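Paenibacillus xanthan lyase (Paenibacillus, PDB 6F2P) cleaves the polysaccharide xanthan as a lyase, with a catalytic region of the polysaccharide lyase family 8 type. Local coordinates at residues I70-T73 / Y74-Y78; N584-A587 / S588-D591. All coordinates share one frame; numbering follows the deposited sequence.

Contact 1 of 2, residues I70-T73 / Y74-Y78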
loop_
_atom_site.group_PDB
_atom_site.type_symbol
_atom_site.label_atom_id
_atom_site.label_comp_id
_atom_site.label_asym_id
_atom_site.label_seq_id
_atom_site.Cartn_x
_atom_site.Cartn_y
_atom_site.Cartn_z
ATOM N N ILE A 70 6.520 21.030 36.805
ATOM C CA ILE A 70 7.946 20.717 36.712
ATOM C C ILE A 70 8.530 21.204 35.380
ATOM O O ILE A 70 9.501 21.962 35.351
ATOM C CB ILE A 70 8.204 19.200 36.870
ATOM C CG1 ILE A 70 7.639 18.698 38.202
ATOM C CG2 ILE A 70 9.691 18.888 36.762
ATOM C CD1 ILE A 70 8.328 19.287 39.407
ATOM N N THR A 71 7.925 20.772 34.281
ATOM C CA THR A 71 8.396 21.123 32.950
ATOM C C THR A 71 8.291 22.621 32.714
ATOM O O THR A 71 9.221 23.251 32.186
ATOM C CB THR A 71 7.571 20.386 31.863
ATOM O OG1 THR A 71 7.770 18.973 31.982
ATOM C CG2 THR A 71 7.968 20.837 30.459
ATOM N N THR A 72 7.149 23.185 33.106
ATOM C CA THR A 72 6.863 24.599 32.876
ATOM C C THR A 72 7.893 25.473 33.571
ATOM O O THR A 72 8.426 26.419 32.978
ATOM C CB THR A 72 5.466 24.980 33.378
ATOM O OG1 THR A 72 4.522 24.024 32.894
ATOM C CG2 THR A 72 5.073 26.349 32.875
ATOM N N THR A 73 8.178 25.139 34.826
ATOM C CA THR A 73 9.145 25.887 35.610
ATOM C C THR A 73 10.503 25.867 34.924
ATOM O O THR A 73 11.119 26.924 34.725
ATOM C CB THR A 73 9.276 25.318 37.039
ATOM O OG1 THR A 73 8.011 25.395 37.711
ATOM C CG2 THR A 73 10.316 26.088 37.822
ATOM N N TYR A 74 10.961 24.668 34.545
ATOM C CA TYR A 74 12.285 24.525 33.940
ATOM C C TYR A 74 12.359 25.170 32.564
ATOM O O TYR A 74 13.410 25.666 32.172
ATOM C CB TYR A 74 12.721 23.068 33.863
ATOM C CG TYR A 74 13.269 22.511 35.154
ATOM C CD1 TYR A 74 14.278 23.164 35.849
ATOM C CD2 TYR A 74 12.777 21.324 35.681
ATOM C CE1 TYR A 74 14.782 22.646 37.044
ATOM C CE2 TYR A 74 13.271 20.803 36.863
ATOM C CZ TYR A 74 14.269 21.466 37.541
ATOM O OH TYR A 74 14.751 20.936 38.717
ATOM N N ARG A 75 11.254 25.178 31.826
ATOM C CA ARG A 75 11.260 25.886 30.548
ATOM C C ARG A 75 11.407 27.390 30.767
ATOM O O ARG A 75 12.169 28.058 30.056
ATOM C CB ARG A 75 10.024 25.554 29.705
ATOM C CG ARG A 75 9.984 24.104 29.276
ATOM C CD ARG A 75 8.871 23.770 28.296
ATOM N NE ARG A 75 9.106 22.443 27.726
ATOM C CZ ARG A 75 8.320 21.840 26.839
ATOM N NH1 ARG A 75 7.220 22.443 26.404
ATOM N NH2 ARG A 75 8.639 20.629 26.387
ATOM N N HIS A 76 10.693 27.919 31.759
ATOM C CA HIS A 76 10.822 29.331 32.112
ATOM C C HIS A 76 12.265 29.660 32.475
ATOM O O HIS A 76 12.838 30.613 31.931
ATOM C CB HIS A 76 9.884 29.700 33.254
ATOM C CG HIS A 76 8.439 29.655 32.882
ATOM N ND1 HIS A 76 8.012 29.513 31.582
ATOM C CD2 HIS A 76 7.317 29.736 33.639
ATOM C CE1 HIS A 76 6.685 29.500 31.552
ATOM N NE2 HIS A 76 6.247 29.638 32.791
ATOM N N LEU A 77 12.847 28.865 33.378
ATOM C CA LEU A 77 14.271 28.978 33.716
ATOM C C LEU A 77 15.184 28.874 32.490
ATOM O O LEU A 77 16.141 29.639 32.350
ATOM C CB LEU A 77 14.670 27.930 34.754
ATOM C CG LEU A 77 14.161 28.192 36.170
ATOM C CD1 LEU A 77 14.389 26.985 37.055
ATOM C CD2 LEU A 77 14.836 29.428 36.759
ATOM N N TYR A 78 14.878 27.946 31.591
ATOM C CA TYR A 78 15.659 27.834 30.372
ATOM C C TYR A 78 15.646 29.121 29.547
ATOM O O TYR A 78 16.687 29.548 29.036
ATOM C CB TYR A 78 15.194 26.668 29.501
ATOM C CG TYR A 78 15.918 26.662 28.179
ATOM C CD1 TYR A 78 17.242 26.248 28.093
ATOM C CD2 TYR A 78 15.299 27.118 27.026
ATOM C CE1 TYR A 78 17.921 26.268 26.887
ATOM C CE2 TYR A 78 15.974 27.142 25.809
ATOM C CZ TYR A 78 17.283 26.714 25.748
ATOM O OH TYR A 78 17.952 26.727 24.545
#

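Contact 2 of 2, residues N584-A587 / S588-D591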
loop_
_atom_site.group_PDB
_atom_site.type_symbol
_atom_site.label_atom_id
_atom_site.label_comp_id
_atom_site.label_asym_id
_atom_site.label_seq_id
_atom_site.Cartn_x
_atom_site.Cartn_y
_atom_site.Cartn_z
ATOM N N ASN A 584 -9.797 21.242 18.267
ATOM C CA ASN A 584 -8.893 20.873 19.350
ATOM C C ASN A 584 -9.220 21.614 20.630
ATOM O O ASN A 584 -9.063 22.829 20.703
ATOM C CB ASN A 584 -7.439 21.158 18.952
ATOM C CG ASN A 584 -6.458 20.366 19.771
ATOM O OD1 ASN A 584 -6.657 20.162 20.966
ATOM N ND2 ASN A 584 -5.397 19.900 19.138
ATOM N N SER A 585 -9.667 20.882 21.639
ATOM C CA SER A 585 -10.024 21.510 22.902
ATOM C C SER A 585 -9.212 20.918 24.041
ATOM O O SER A 585 -9.600 21.007 25.202
ATOM C CB SER A 585 -11.523 21.385 23.177
ATOM O OG SER A 585 -11.946 20.033 23.155
ATOM N N SER A 586 -8.085 20.303 23.696
ATOM C CA SER A 586 -7.128 19.856 24.703
ATOM C C SER A 586 -6.566 21.078 25.415
ATOM O O SER A 586 -6.624 22.201 24.889
ATOM C CB SER A 586 -5.988 19.057 24.066
ATOM O OG SER A 586 -5.085 19.913 23.384
ATOM N N ALA A 587 -6.017 20.849 26.606
ATOM C CA ALA A 587 -5.521 21.928 27.461
ATOM C C ALA A 587 -4.413 22.732 26.783
ATOM O O ALA A 587 -4.356 23.958 26.899
ATOM C CB ALA A 587 -5.040 21.368 28.788
ATOM N N SER A 588 -3.538 22.035 26.065
ATOM C CA SER A 588 -2.406 22.683 25.424
ATOM C C SER A 588 -2.815 23.510 24.221
ATOM O O SER A 588 -2.170 24.501 23.904
ATOM C CB SER A 588 -1.369 21.645 24.990
ATOM O OG SER A 588 -0.902 20.903 26.099
ATOM N N TRP A 589 -3.878 23.114 23.539
ATOM C CA TRP A 589 -4.132 23.712 22.235
ATOM C C TRP A 589 -5.442 24.471 22.100
ATOM O O TRP A 589 -5.679 25.105 21.068
ATOM C CB TRP A 589 -4.018 22.656 21.139
ATOM C CG TRP A 589 -2.603 22.228 20.846
ATOM C CD1 TRP A 589 -1.991 21.068 21.255
ATOM C CD2 TRP A 589 -1.625 22.951 20.079
ATOM N NE1 TRP A 589 -0.697 21.024 20.783
ATOM C CE2 TRP A 589 -0.444 22.164 20.061
ATOM C CE3 TRP A 589 -1.631 24.188 19.409
ATOM C CZ2 TRP A 589 0.720 22.570 19.397
ATOM C CZ3 TRP A 589 -0.479 24.597 18.753
ATOM C CH2 TRP A 589 0.685 23.788 18.753
ATOM N N LYS A 590 -6.283 24.405 23.129
ATOM C CA LYS A 590 -7.558 25.110 23.106
ATOM C C LYS A 590 -7.341 26.585 22.780
ATOM O O LYS A 590 -6.502 27.243 23.397
ATOM C CB LYS A 590 -8.272 24.958 24.445
ATOM C CG LYS A 590 -9.736 25.356 24.421
ATOM C CD LYS A 590 -10.270 25.552 25.839
ATOM C CE LYS A 590 -9.357 26.480 26.635
ATOM N NZ LYS A 590 -10.122 27.434 27.493
ATOM N N ASP A 591 -8.082 27.073 21.786
ATOM C CA ASP A 591 -7.972 28.445 21.281
ATOM C C ASP A 591 -9.304 28.839 20.658
ATOM O O ASP A 591 -9.693 28.315 19.614
ATOM C CB ASP A 591 -6.851 28.557 20.240
ATOM C CG ASP A 591 -6.716 29.970 19.641
ATOM O OD1 ASP A 591 -7.695 30.754 19.601
ATOM O OD2 ASP A 591 -5.601 30.299 19.186
#

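Contact 1 of 2, residues I70-T73 / Y74-Y78
Thr71 and Arg75 lie side by side one turn apart on helix 68-85, and the methyl of the threonine covers one face of the guanidinium group, Thr71 CG2 standing 3.4 Å from Arg75 NE. The torsions of both side chains bring this about: chi1 of -64° in Thr71 sets OG1 beside the backbone N and leaves CG2 anti to it, and the arginine, extended from CG to NE, runs outward and leans back toward the preceding turn. Thr72 and His76 repeat the pairing round the helix. Thr72 CG2 comes within 3.5 Å of His76 NE2, while Thr72 O sits over a face of the imidazole, offset toward its rim. Thr72 O also accepts from His76 N at 3.0 Å. On another flank Ile70 CG2 rests 4.1 Å from Tyr74 CE2, both chains pointing the same way. The threonine hydroxyls turn elsewhere: Thr72 OG1 to Thr68 O, Thr73 OG1 to Ser69 O, and Thr71 OG1 to His125. Asp60 holds His76 NE2, and Tyr44 stacks on the ring, which should restrict its turning. The i to i+4 ladder, including Leu77 N to Thr73 O at 2.9 Å, is that of a regular alpha-helix, here in the N-terminal helical domain of family 8 lyases.

Contact 2 of 2, residues N584-A587 / S588-D591
The backbone doubles back so that Ser586 O takes two N-H groups, Lys590 N at 2.8 Å, almost in line with the carbonyl, and Trp589 N at 3.2 Å, which stands well above the carbonyl plane. Ahead of this turn, the Asn584 amide packs against the tryptophan stem, its CG 3.6 Å from Trp589 CB, with the amide and indole planes 44° apart. Asn584 OD1 reaches forward to Ser586 and accepts twice from it: its backbone N at 3.1 Å, which makes an Asx turn, and its hydroxyl OG at 2.9 Å. The hydroxyl can reach because chi1 of 75° places OG between the backbone N and the carbonyl carbon. From there Ser586 OG also meets the edge of the indole, in its plane, 3.9 Å from Trp589 CD1, and takes a weak bond from Trp589 N. Beyond the turn, Glu400 accepts from Asn584 ND2, and His288 meets the indole edge-to-face. Two donors on OD1 and the glutamate at ND2 support the modelled orientation of the amide. Ser586 OG gives its proton to OD1, so it serves Trp589 N only as acceptor; the specific bonds between the segments are polar, while the indole packs on neighbours beyond them.

From the N terminus the chain reaches contact 1 first, within helix 68-85 of the alpha-helical domain, and much later contact 2, in the loop joining strands 566-578 and 595-607 of the super-sandwich domain. Neither closes a long loop: contact 1 spans successive helix turns, contact 2 a tight bend, and they follow in series without nesting or crossing. Contact 1 sits largely buried, with helix 95-111 packed on Thr73, Tyr74 and Leu77 and helix 123-141 on Ile70, Tyr74 and Tyr78. Contact 2 lies at the surface. Their centres are 20 Å apart and their nearest atoms about 8 Å; the two do not touch, but the 584-591 loop itself packs on the helical domain through His288.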